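Local atomic coordinates of alanine glyoxylate transaminase (PDB entry 2ZC0), a protein that probably transfers the amino group of alanine to glyoxylate, working as a homodimer with pyridoxal 5'-phosphate as cofactor. Residues 124-129 / 154-159; 186-191 / 338-343; 321-326 / 392-397; 329-332 / 336-339; 349-354 / 362-367. All coordinates share one frame; numbering follows the deposited sequence.

Interaction 1. Residues 124-129 / 154-159; sequences VVITEN and DGMRVD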
# COMPACT_ATOMS: atom_id res chain seq x y z
N VAL A 124 12.32 2.41 4.95
CA VAL A 124 13.07 3.47 5.61
C VAL A 124 14.05 3.97 4.56
O VAL A 124 14.68 3.18 3.88
CB VAL A 124 13.89 2.95 6.80
CG1 VAL A 124 15.00 3.96 7.15
CG2 VAL A 124 12.98 2.73 8.00
N VAL A 125 14.15 5.28 4.41
CA VAL A 125 15.12 5.82 3.48
C VAL A 125 15.97 6.75 4.33
O VAL A 125 15.44 7.57 5.08
CB VAL A 125 14.46 6.60 2.31
CG1 VAL A 125 13.34 7.44 2.81
CG2 VAL A 125 15.49 7.47 1.63
N ILE A 126 17.29 6.60 4.25
CA ILE A 126 18.17 7.44 5.04
C ILE A 126 18.62 8.66 4.24
O ILE A 126 18.88 8.57 3.04
CB ILE A 126 19.36 6.61 5.61
CG1 ILE A 126 20.56 7.50 5.94
CG2 ILE A 126 19.75 5.52 4.66
CD1 ILE A 126 21.38 7.92 4.73
N THR A 127 18.69 9.79 4.93
CA THR A 127 19.08 11.06 4.32
C THR A 127 20.02 11.79 5.27
O THR A 127 20.32 11.31 6.36
CB THR A 127 17.86 11.97 4.13
OG1 THR A 127 17.37 12.37 5.42
CG2 THR A 127 16.74 11.22 3.41
N GLU A 128 20.48 12.96 4.85
CA GLU A 128 21.33 13.79 5.71
C GLU A 128 20.35 14.49 6.65
O GLU A 128 19.13 14.42 6.44
CB GLU A 128 22.08 14.82 4.85
CG GLU A 128 23.25 14.22 4.07
CD GLU A 128 23.37 14.75 2.66
OE1 GLU A 128 22.50 15.54 2.23
OE2 GLU A 128 24.33 14.37 1.96
N ASN A 129 20.85 15.10 7.72
CA ASN A 129 20.00 15.85 8.65
C ASN A 129 20.69 17.18 8.94
O ASN A 129 21.75 17.21 9.57
CB ASN A 129 19.77 15.08 9.97
CG ASN A 129 18.78 15.79 10.90
OD1 ASN A 129 17.94 16.59 10.46
ND2 ASN A 129 18.85 15.49 12.20
N ASP A 154 31.78 19.26 6.24
CA ASP A 154 32.32 18.26 5.33
C ASP A 154 31.24 17.30 4.84
O ASP A 154 31.53 16.21 4.34
CB ASP A 154 33.46 17.47 5.98
CG ASP A 154 34.79 18.16 5.81
OD1 ASP A 154 34.96 18.80 4.75
OD2 ASP A 154 35.65 18.06 6.72
N GLY A 155 29.99 17.71 4.99
CA GLY A 155 28.87 16.88 4.55
C GLY A 155 28.44 15.85 5.56
O GLY A 155 28.79 15.94 6.75
N MET A 156 27.69 14.86 5.10
CA MET A 156 27.20 13.79 5.96
C MET A 156 28.33 13.16 6.78
O MET A 156 29.43 12.96 6.27
CB MET A 156 26.51 12.70 5.13
CG MET A 156 25.89 11.58 5.96
SD MET A 156 25.22 10.14 5.05
CE MET A 156 24.01 10.91 3.96
N ARG A 157 28.04 12.85 8.04
CA ARG A 157 29.00 12.20 8.93
C ARG A 157 28.90 10.70 8.62
O ARG A 157 28.15 9.96 9.27
CB ARG A 157 28.63 12.46 10.40
CG ARG A 157 29.04 13.84 10.94
CD ARG A 157 30.56 13.94 11.10
NE ARG A 157 31.05 12.92 12.02
CZ ARG A 157 30.80 12.92 13.32
NH1 ARG A 157 31.27 11.95 14.09
NH2 ARG A 157 30.08 13.90 13.86
N VAL A 158 29.65 10.26 7.61
CA VAL A 158 29.64 8.87 7.19
C VAL A 158 29.82 7.86 8.33
O VAL A 158 29.25 6.76 8.29
CB VAL A 158 30.71 8.62 6.09
CG1 VAL A 158 30.61 7.20 5.57
CG2 VAL A 158 30.51 9.62 4.95
N ASP A 159 30.58 8.21 9.36
CA ASP A 159 30.76 7.29 10.47
C ASP A 159 29.43 7.11 11.21
O ASP A 159 29.07 6.01 11.64
CB ASP A 159 31.83 7.80 11.44
CG ASP A 159 31.52 9.18 11.96
OD1 ASP A 159 31.44 10.13 11.15
OD2 ASP A 159 31.36 9.33 13.19
O HOH W 1 26.81 15.62 2.43
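At the margin of the mixed sheet at the core of the large, cofactor-binding domain of this aminotransferase, Met156 of the edge strand 155-156 reaches Glu128 and Ile126 of strand 124-129, although strand 145-152 comes between the two in sheet order. The methionine runs out extended, with CG anti to the backbone N (chi1 -176°), and bends only at its last torsion, chi3 -58°, which carries the methyl onto strand 124-129. There Met156 CE rests 3.4 Å from Glu128 CG, and Ile126 CD1 approaches the same CE to 4.1 Å. The side chains of Met156 and Glu128 cross nearly at right angles; nearer its root the methionine touches again, Met156 CB lying 3.7 Å from Glu128 CG.

The polar end of Glu128 turns to other partners. A water donates to Glu128 OE2 at 2.8 Å and accepts from Met156 N at 2.9 Å, tying the carboxylate to the edge-strand backbone. Thr180 OG1 also bonds OE2, while Gln185 NE2 donates to OE1. For Glu128 the chemistry is divided: its CG methylene is packed against the methionine, while its buried carboxylate is met at both oxygens, which probably helps it keep a negative charge.

Interaction 2. Residues 186-191 / 338-343; sequences NPMGVT and MFFLPE. With PMP (4'-deoxy-4'-aminopyridoxal-5'-phosphate), chain F.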
# COMPACT_ATOMS: atom_id res chain seq x y z
N ASN A 186 21.30 21.77 -0.05
CA ASN A 186 20.16 22.62 0.28
C ASN A 186 19.71 21.83 1.51
O ASN A 186 19.48 20.62 1.41
CB ASN A 186 19.10 22.56 -0.82
CG ASN A 186 17.87 23.41 -0.51
OD1 ASN A 186 17.60 23.75 0.64
ND2 ASN A 186 17.10 23.73 -1.55
N PRO A 187 19.57 22.47 2.68
CA PRO A 187 19.77 23.88 3.03
C PRO A 187 21.13 24.26 3.64
O PRO A 187 21.48 25.44 3.67
CB PRO A 187 18.65 24.12 4.03
CG PRO A 187 18.72 22.85 4.84
CD PRO A 187 18.95 21.75 3.81
N MET A 188 21.88 23.27 4.12
CA MET A 188 23.16 23.55 4.75
C MET A 188 24.22 24.24 3.90
O MET A 188 25.06 24.98 4.43
CB MET A 188 23.73 22.28 5.37
CG MET A 188 23.00 21.83 6.63
SD MET A 188 23.12 22.99 8.03
CE MET A 188 24.19 22.07 9.10
N GLY A 189 24.20 23.98 2.60
CA GLY A 189 25.17 24.61 1.71
C GLY A 189 26.58 24.05 1.83
O GLY A 189 27.52 24.62 1.28
N VAL A 190 26.72 22.94 2.54
CA VAL A 190 28.02 22.30 2.72
C VAL A 190 28.20 21.20 1.67
O VAL A 190 27.21 20.70 1.13
CB VAL A 190 28.12 21.66 4.12
CG1 VAL A 190 27.90 22.71 5.19
CG2 VAL A 190 27.07 20.56 4.26
N THR A 191 29.45 20.84 1.39
CA THR A 191 29.72 19.80 0.40
C THR A 191 30.59 18.69 0.95
O THR A 191 31.63 18.93 1.56
CB THR A 191 30.43 20.34 -0.85
OG1 THR A 191 31.83 20.38 -0.63
CG2 THR A 191 29.94 21.72 -1.19
N MET A 338 23.24 28.56 5.76
CA MET A 338 22.39 28.29 6.91
C MET A 338 22.91 29.12 8.06
O MET A 338 24.04 28.96 8.51
CB MET A 338 22.41 26.82 7.32
CG MET A 338 21.40 26.49 8.41
SD MET A 338 19.66 26.48 7.77
CE MET A 338 19.40 24.74 7.64
N PHE A 339 22.05 30.03 8.52
CA PHE A 339 22.34 30.92 9.64
C PHE A 339 21.70 30.31 10.88
O PHE A 339 20.62 29.73 10.81
CB PHE A 339 21.71 32.28 9.37
CG PHE A 339 21.95 33.28 10.47
CD1 PHE A 339 23.16 33.97 10.54
CD2 PHE A 339 20.96 33.55 11.41
CE1 PHE A 339 23.38 34.90 11.55
CE2 PHE A 339 21.18 34.48 12.42
CZ PHE A 339 22.39 35.16 12.49
N PHE A 340 22.37 30.45 12.02
CA PHE A 340 21.84 29.90 13.25
C PHE A 340 21.61 30.98 14.30
O PHE A 340 22.48 31.82 14.54
CB PHE A 340 22.81 28.85 13.80
CG PHE A 340 22.88 27.61 12.98
CD1 PHE A 340 22.03 26.54 13.23
CD2 PHE A 340 23.81 27.49 11.95
CE1 PHE A 340 22.09 25.38 12.46
CE2 PHE A 340 23.89 26.33 11.18
CZ PHE A 340 23.03 25.28 11.44
N LEU A 341 20.43 30.95 14.91
CA LEU A 341 20.08 31.87 15.97
C LEU A 341 20.66 31.21 17.22
O LEU A 341 21.20 30.10 17.13
CB LEU A 341 18.55 31.96 16.10
CG LEU A 341 17.78 33.04 15.33
CD1 LEU A 341 18.33 33.23 13.94
CD2 LEU A 341 16.31 32.65 15.29
N PRO A 342 20.59 31.87 18.38
CA PRO A 342 21.14 31.26 19.60
C PRO A 342 20.36 29.98 19.89
O PRO A 342 19.18 29.88 19.56
CB PRO A 342 20.91 32.33 20.66
CG PRO A 342 21.04 33.59 19.87
CD PRO A 342 20.22 33.27 18.63
N GLU A 343 21.03 29.00 20.50
CA GLU A 343 20.37 27.75 20.82
C GLU A 343 19.08 28.00 21.60
O GLU A 343 19.06 28.81 22.53
CB GLU A 343 21.31 26.84 21.61
CG GLU A 343 22.17 27.58 22.62
CD GLU A 343 23.66 27.53 22.28
OE1 GLU A 343 24.00 27.46 21.07
OE2 GLU A 343 24.50 27.57 23.22
N1 PMP F . 17.37 19.00 -5.50
C2 PMP F . 17.72 19.99 -4.64
C2A PMP F . 18.71 19.61 -3.54
C3 PMP F . 17.19 21.30 -4.76
O3 PMP F . 17.57 22.28 -3.85
C4 PMP F . 16.26 21.58 -5.83
C4A PMP F . 15.69 23.01 -5.95
N4A PMP F . 14.24 23.07 -5.79
C5 PMP F . 15.89 20.42 -6.78
C6 PMP F . 16.48 19.15 -6.56
C5A PMP F . 14.91 20.59 -7.96
O4P PMP F . 15.36 21.29 -8.69
P PMP F . 14.38 21.45 -10.03
O1P PMP F . 15.01 20.78 -11.69
O2P PMP F . 14.19 23.34 -10.26
O3P PMP F . 12.72 20.75 -9.80
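Asn186 ND2 donates to O3 of the bound pyridoxamine phosphate at 2.8 Å, with an N-H...O angle of 157°, while Asn186 OD1 takes a bond from Arg379 NH1. The amide is thus fixed at both ends, between the cofactor and strand 377-381. A cis peptide joins Asn186 to Pro187, the asparagine-cis-proline pair familiar from aspartate aminotransferases of this fold; it lies in the loop between strand 175-180 and helix 194-207, which here meets strand 336-340 of the small antiparallel pair.

Across the contact the meeting is apolar, and sulfur-rich. Met338 lies beside Pro187, both side chains pointing the same way. Its chain starts anti to the backbone N and then kinks at chi2 (73°) and again at chi3, which brings its methyl against the proline ring: Met338 CE is 3.4 Å from Pro187 CG, tighter than usual for two carbons, and 3.7 Å from Pro187 CB. Phe368 and Arg379 also touch this proline.

Met188 comes in obliquely across the base of the same side chain, its SD 3.9 Å from Met338 CG. That sulfur serves a second partner as well, in a Met-aromatic contact with Phe340. It sits 5.4 Å from the ring centroid and 77° off the ring normal, so it addresses the edge and not the face. The two side chains stand about perpendicular, and the far corner of the ring does the touching: Phe340 CZ lies 4.1 Å from Met188 SD, with Met188 CE equally close to that carbon.

Interaction 3. Residues 321-326 / 392-397; sequences NHLPNA and IGIKKL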
# COMPACT_ATOMS: atom_id res chain seq x y z
N ASN A 321 30.68 40.60 9.15
CA ASN A 321 30.85 41.99 9.54
C ASN A 321 29.78 42.47 10.53
O ASN A 321 30.09 43.23 11.45
CB ASN A 321 30.82 42.88 8.29
CG ASN A 321 30.86 44.36 8.62
OD1 ASN A 321 31.16 44.75 9.76
ND2 ASN A 321 30.55 45.20 7.63
N HIS A 322 28.54 42.02 10.35
CA HIS A 322 27.46 42.44 11.23
C HIS A 322 27.01 41.40 12.26
O HIS A 322 26.35 41.75 13.24
CB HIS A 322 26.27 42.91 10.40
CG HIS A 322 26.61 44.02 9.44
ND1 HIS A 322 25.81 45.13 9.27
CD2 HIS A 322 27.66 44.17 8.60
CE1 HIS A 322 26.36 45.92 8.37
NE2 HIS A 322 27.48 45.37 7.94
N LEU A 323 27.33 40.13 12.03
CA LEU A 323 26.99 39.07 12.99
C LEU A 323 28.20 38.17 13.27
O LEU A 323 28.09 36.94 13.21
CB LEU A 323 25.84 38.19 12.48
CG LEU A 323 24.39 38.68 12.49
CD1 LEU A 323 24.09 39.42 13.79
CD2 LEU A 323 24.17 39.57 11.29
N PRO A 324 29.36 38.77 13.60
CA PRO A 324 30.58 38.00 13.88
C PRO A 324 30.51 36.98 15.02
O PRO A 324 31.36 36.09 15.10
CB PRO A 324 31.62 39.09 14.15
CG PRO A 324 30.79 40.19 14.74
CD PRO A 324 29.59 40.20 13.82
N ASN A 325 29.51 37.10 15.89
CA ASN A 325 29.38 36.17 17.00
C ASN A 325 28.38 35.05 16.74
O ASN A 325 28.15 34.21 17.60
CB ASN A 325 28.99 36.91 18.29
CG ASN A 325 30.02 37.94 18.71
OD1 ASN A 325 31.23 37.72 18.61
ND2 ASN A 325 29.55 39.08 19.20
N ALA A 326 27.77 35.05 15.55
CA ALA A 326 26.79 34.01 15.21
C ALA A 326 27.44 32.94 14.33
O ALA A 326 28.31 33.25 13.51
CB ALA A 326 25.60 34.63 14.50
N ILE A 392 21.82 45.00 2.54
CA ILE A 392 20.67 45.62 3.19
C ILE A 392 19.86 44.56 3.92
O ILE A 392 19.48 44.75 5.08
CB ILE A 392 19.78 46.33 2.15
CG1 ILE A 392 20.58 47.43 1.44
CG2 ILE A 392 18.56 46.94 2.83
CD1 ILE A 392 19.84 48.09 0.30
N GLY A 393 19.62 43.43 3.25
CA GLY A 393 18.87 42.34 3.84
C GLY A 393 19.53 41.77 5.08
O GLY A 393 18.87 41.54 6.10
N ILE A 394 20.84 41.51 5.01
CA ILE A 394 21.54 40.98 6.17
C ILE A 394 21.63 42.00 7.31
O ILE A 394 21.68 41.61 8.47
CB ILE A 394 22.97 40.49 5.80
CG1 ILE A 394 22.89 39.11 5.14
CG2 ILE A 394 23.85 40.41 7.04
CD1 ILE A 394 22.73 39.18 3.65
N LYS A 395 21.67 43.29 6.98
CA LYS A 395 21.73 44.32 8.03
C LYS A 395 20.43 44.33 8.81
O LYS A 395 20.42 44.32 10.04
CB LYS A 395 22.00 45.71 7.43
CG LYS A 395 23.46 45.96 7.06
CD LYS A 395 23.66 47.25 6.26
CE LYS A 395 25.09 47.33 5.73
NZ LYS A 395 25.26 48.46 4.77
N LYS A 396 19.32 44.36 8.08
CA LYS A 396 17.99 44.35 8.68
C LYS A 396 17.86 43.09 9.53
O LYS A 396 17.26 43.11 10.61
CB LYS A 396 16.91 44.34 7.59
CG LYS A 396 16.72 45.67 6.89
CD LYS A 396 15.74 45.54 5.73
CE LYS A 396 15.18 46.90 5.32
NZ LYS A 396 14.22 47.43 6.34
N LEU A 397 18.42 42.00 9.03
CA LEU A 397 18.38 40.72 9.74
C LEU A 397 19.16 40.84 11.04
O LEU A 397 18.74 40.32 12.08
CB LEU A 397 18.98 39.62 8.84
CG LEU A 397 19.26 38.21 9.38
CD1 LEU A 397 20.57 38.21 10.14
CD2 LEU A 397 18.12 37.74 10.27
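Leu323 supplies the apolar half of this contact, through one branch. Its CD2 lies 4.0 Å from Leu397 CD1 and 4.3 Å from Ile394 CG2, so a single methyl meets residues one turn apart on helix 389-404. Leu397 sends its CG anti to the backbone N (chi1 171°), which swings its branches toward Leu323 although its CB sets off to one side. Ile394 does the reverse: CG2 makes the contact while the end of its longer branch leads away from Leu323; the residue also packs on Ala318 and Leu319 of helix 295-322.

The second contact, nearer the surface, pairs Lys395 with His322. The chain of Lys395, extended beyond CG, crosses the His322 ring obliquely; the modelled carbon contacts here are too short to be trusted. His322 NE2 and Lys395 NZ are 5.0 Å apart and do not bond.

Backbone bonds shape the two sides separately. Helix 295-322 gives way at Leu323 to a type I turn closed by Ala326 N to Leu323 O at 3.0 Å. Leu323 also packs on Phe339 of strand 336-340, and Leu397 on Phe350 and Leu354 of helix 347-357. Helices packed against a small antiparallel strand pair are consistent with the C-terminal small domain of aspartate-aminotransferase-like enzymes.

Interaction 4. Residues 329-332 / 336-339; sequences TKPI and FVMF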
# COMPACT_ATOMS: atom_id res chain seq x y z
N THR A 329 27.19 28.62 8.14
CA THR A 329 27.98 27.89 7.17
C THR A 329 28.69 28.76 6.14
O THR A 329 28.21 29.85 5.80
CB THR A 329 27.10 26.83 6.42
OG1 THR A 329 26.09 27.50 5.65
CG2 THR A 329 26.43 25.90 7.42
N LYS A 330 29.82 28.27 5.66
CA LYS A 330 30.62 28.96 4.66
C LYS A 330 30.67 28.02 3.46
O LYS A 330 31.58 27.19 3.35
CB LYS A 330 32.04 29.20 5.16
CG LYS A 330 32.14 29.80 6.55
CD LYS A 330 31.58 31.21 6.60
CE LYS A 330 32.06 31.92 7.86
NZ LYS A 330 31.68 31.19 9.11
N PRO A 331 29.70 28.13 2.55
CA PRO A 331 29.64 27.28 1.36
C PRO A 331 30.72 27.54 0.31
O PRO A 331 31.10 28.69 0.08
CB PRO A 331 28.23 27.57 0.82
CG PRO A 331 28.04 29.01 1.18
CD PRO A 331 28.54 29.05 2.61
N ILE A 332 31.21 26.47 -0.31
CA ILE A 332 32.21 26.59 -1.37
C ILE A 332 31.43 26.37 -2.66
O ILE A 332 31.96 26.47 -3.77
CB ILE A 332 33.31 25.50 -1.25
CG1 ILE A 332 32.71 24.10 -1.43
CG2 ILE A 332 34.01 25.62 0.10
CD1 ILE A 332 33.71 22.95 -1.31
N PHE A 336 22.79 28.59 -0.96
CA PHE A 336 22.22 28.83 0.34
C PHE A 336 23.30 28.95 1.39
O PHE A 336 24.44 28.53 1.19
CB PHE A 336 21.28 27.69 0.73
CG PHE A 336 20.10 27.51 -0.19
CD1 PHE A 336 20.03 26.42 -1.05
CD2 PHE A 336 19.06 28.44 -0.19
CE1 PHE A 336 18.94 26.24 -1.89
CE2 PHE A 336 17.96 28.27 -1.03
CZ PHE A 336 17.90 27.17 -1.88
N VAL A 337 22.91 29.53 2.52
CA VAL A 337 23.77 29.69 3.68
C VAL A 337 22.83 29.42 4.84
O VAL A 337 21.73 29.95 4.87
CB VAL A 337 24.31 31.14 3.81
CG1 VAL A 337 25.01 31.32 5.17
CG2 VAL A 337 25.28 31.44 2.67
N MET A 338 23.24 28.56 5.76
CA MET A 338 22.39 28.29 6.91
C MET A 338 22.91 29.12 8.06
O MET A 338 24.04 28.96 8.51
CB MET A 338 22.41 26.82 7.32
CG MET A 338 21.40 26.49 8.41
SD MET A 338 19.66 26.48 7.77
CE MET A 338 19.40 24.74 7.64
N PHE A 339 22.05 30.03 8.52
CA PHE A 339 22.34 30.92 9.64
C PHE A 339 21.70 30.31 10.88
O PHE A 339 20.62 29.73 10.81
CB PHE A 339 21.71 32.28 9.37
CG PHE A 339 21.95 33.28 10.47
CD1 PHE A 339 23.16 33.97 10.54
CD2 PHE A 339 20.96 33.55 11.41
CE1 PHE A 339 23.38 34.90 11.55
CE2 PHE A 339 21.18 34.48 12.42
CZ PHE A 339 22.39 35.16 12.49
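Met338 N donates to Thr329 OG1 at 3.0 Å, almost straight at 168°, and Thr329 N donates back to Met338 O at 3.2 Å and 160°. Together they close a ring resembling a hydrogen-bonded antiparallel pair, with the threonine hydroxyl standing in for its own carbonyl. Segment 329-332 therefore folds back along strand 336-340 of the small antiparallel sheet without itself being a regular strand. Its hydroxyl is placed by chi1 of 64°, which sets OG1 between the backbone N and the carbonyl carbon and on the strand side. The hydroxyl has a second partner in Met188 O, to which it can only donate, so one threonine oxygen links strand 336-340 to the loop near the cofactor.

The carbonyl whose place the hydroxyl takes makes an apolar contact with the strand instead, Thr329 O lying 3.6 Å from Val337 CG1. The methyl Thr329 CG2, meanwhile, packs 4.1 Å from Met338 CB, beside the bonded pair.

Farther out comes Pro331, whose ring and the Val337 side chain cross at about a right angle. Val337 divides its branches, with CG1, anti to the backbone N, beside the oxygens of Thr329, and CG2 turned to the proline; its other neighbours include Met315 and Leu319 of helix 295-322. Phe336 sends its ring away from segment 329-332, toward Asn186 and Tyr217, its side chain about 5 Å from the bound cofactor. What it offers the proline is its backbone: Pro331 CG lies 3.6 Å from Phe336 O and 4.0 Å from Val337 CG2.

Interaction 5. Residues 349-354 / 362-367; sequences SFANEL and VVPGKP. With IMD (imidazole), chain G.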
# COMPACT_ATOMS: atom_id res chain seq x y z
N SER A 349 9.19 31.73 13.93
CA SER A 349 8.55 32.97 14.35
C SER A 349 9.47 34.13 13.96
O SER A 349 9.02 35.15 13.44
CB SER A 349 8.31 32.99 15.86
OG SER A 349 9.54 33.05 16.57
N PHE A 350 10.76 33.95 14.20
CA PHE A 350 11.75 34.96 13.86
C PHE A 350 11.63 35.32 12.38
O PHE A 350 11.78 36.48 12.00
CB PHE A 350 13.16 34.45 14.12
CG PHE A 350 14.22 35.45 13.82
CD1 PHE A 350 14.56 36.43 14.75
CD2 PHE A 350 14.86 35.46 12.58
CE1 PHE A 350 15.51 37.40 14.45
CE2 PHE A 350 15.81 36.42 12.27
CZ PHE A 350 16.14 37.39 13.21
N ALA A 351 11.38 34.32 11.55
CA ALA A 351 11.25 34.55 10.13
C ALA A 351 10.01 35.39 9.85
O ALA A 351 10.01 36.24 8.96
CB ALA A 351 11.18 33.23 9.38
N ASN A 352 8.94 35.16 10.61
CA ASN A 352 7.70 35.93 10.43
C ASN A 352 7.91 37.37 10.88
O ASN A 352 7.53 38.31 10.18
CB ASN A 352 6.56 35.31 11.25
CG ASN A 352 6.03 34.03 10.64
OD1 ASN A 352 5.51 34.02 9.53
ND2 ASN A 352 6.16 32.93 11.38
N GLU A 353 8.52 37.53 12.04
CA GLU A 353 8.77 38.86 12.58
C GLU A 353 9.69 39.65 11.65
O GLU A 353 9.53 40.86 11.50
CB GLU A 353 9.39 38.76 13.97
CG GLU A 353 9.02 39.91 14.89
CD GLU A 353 9.53 39.70 16.31
OE1 GLU A 353 9.37 38.57 16.83
OE2 GLU A 353 10.08 40.65 16.90
N LEU A 354 10.64 38.96 11.02
CA LEU A 354 11.58 39.62 10.12
C LEU A 354 10.83 40.12 8.89
O LEU A 354 11.03 41.25 8.44
CB LEU A 354 12.66 38.62 9.68
CG LEU A 354 14.07 39.12 9.31
CD1 LEU A 354 14.79 38.04 8.52
CD2 LEU A 354 13.99 40.40 8.50
N VAL A 362 13.05 35.09 4.60
CA VAL A 362 14.00 34.00 4.78
C VAL A 362 13.18 32.72 5.01
O VAL A 362 11.96 32.80 5.15
CB VAL A 362 14.92 34.23 6.01
CG1 VAL A 362 15.75 35.51 5.83
CG2 VAL A 362 14.07 34.32 7.26
N VAL A 363 13.84 31.56 5.06
CA VAL A 363 13.15 30.29 5.30
C VAL A 363 13.47 29.68 6.68
O VAL A 363 14.63 29.48 7.01
CB VAL A 363 13.51 29.23 4.20
CG1 VAL A 363 12.75 27.95 4.46
CG2 VAL A 363 13.17 29.76 2.82
N PRO A 364 12.43 29.37 7.47
CA PRO A 364 12.42 28.79 8.82
C PRO A 364 13.48 27.75 9.24
O PRO A 364 13.76 27.61 10.44
CB PRO A 364 11.00 28.25 8.95
CG PRO A 364 10.21 29.29 8.22
CD PRO A 364 11.04 29.55 6.98
N GLY A 365 14.05 27.02 8.28
CA GLY A 365 15.09 26.05 8.62
C GLY A 365 14.66 24.75 9.29
O GLY A 365 14.98 23.65 8.82
N LYS A 366 13.93 24.87 10.39
CA LYS A 366 13.45 23.71 11.13
C LYS A 366 12.77 22.63 10.30
O LYS A 366 12.94 21.43 10.56
CB LYS A 366 12.47 24.15 12.22
CG LYS A 366 11.88 22.99 13.00
CD LYS A 366 12.90 22.45 13.98
CE LYS A 366 12.43 21.17 14.63
NZ LYS A 366 12.57 19.99 13.72
N PRO A 367 11.97 23.03 9.29
CA PRO A 367 11.27 22.04 8.45
C PRO A 367 12.21 21.11 7.69
O PRO A 367 11.81 20.01 7.31
CB PRO A 367 10.45 22.92 7.51
CG PRO A 367 10.20 24.15 8.34
CD PRO A 367 11.56 24.39 8.92
N1 IMD G . 10.49 17.68 7.36
C2 IMD G . 10.59 16.47 7.91
N3 IMD G . 9.97 15.60 7.14
C4 IMD G . 9.46 16.26 6.07
C5 IMD G . 9.78 17.56 6.21
O HOH W 2 11.80 36.44 6.89
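Leu354 and Val362 meet about at right angles, the leucine sending one branch across both methyls of the valine. Leu354 CD1 is 3.8 Å from Val362 CG1 and 4.0 Å from Val362 CG2. A turn earlier on the helix, Ala351 turns its methyl toward segment 362-367, and Ala351 CB meets the same valine from the side, 3.7 Å from Val362 CG2. The valine can serve both because chi1 of -61° puts CG1 anti to the carbonyl carbon and CG2 between that carbon and the backbone N. On its far flank Ala351 CB also brushes Pro364 CG at 4.2 Å.

This is the small domain of the aminotransferase fold: helix 347-357 leads into the short strand 360-361, which pairs in parallel with 37-38, and the loop after it packs against the helix. Val362 is wedged there, also touching Ile378 and Leu380 of strand 377-381, while Phe350 and Glu353 rest on Leu400 of helix 389-404.

A water joins the two backbones beside this packing, donating to Ala351 O at 2.7 Å and accepting from Val362 N at 2.9 Å. Where segment 362-367 ends, an imidazole, probably from the crystallisation liquor, donates from N1 to Pro367 O at 2.7 Å.

Interaction 1 belongs to the large mixed sheet and closes before the others open; it touches interaction 2 through Gly155 and Val190, their centres 15 Å apart. Interactions 2 and 4 lie closest, centres 6 Å apart, sharing Met338 and Phe339 on strand 336-340. Phe339 also packs on Ala326, Leu323 and Leu397 of interaction 3, whose chain loop encloses interactions 4 and 5. Phe350 of interaction 5 in turn rests on Leu397 and Leu341. Interactions 1 and 3 are the most distant, with centres 30 Å apart. The series thus runs from the large sheet, past the loop bearing cofactor-binding Asn186, to the helices of the small domain.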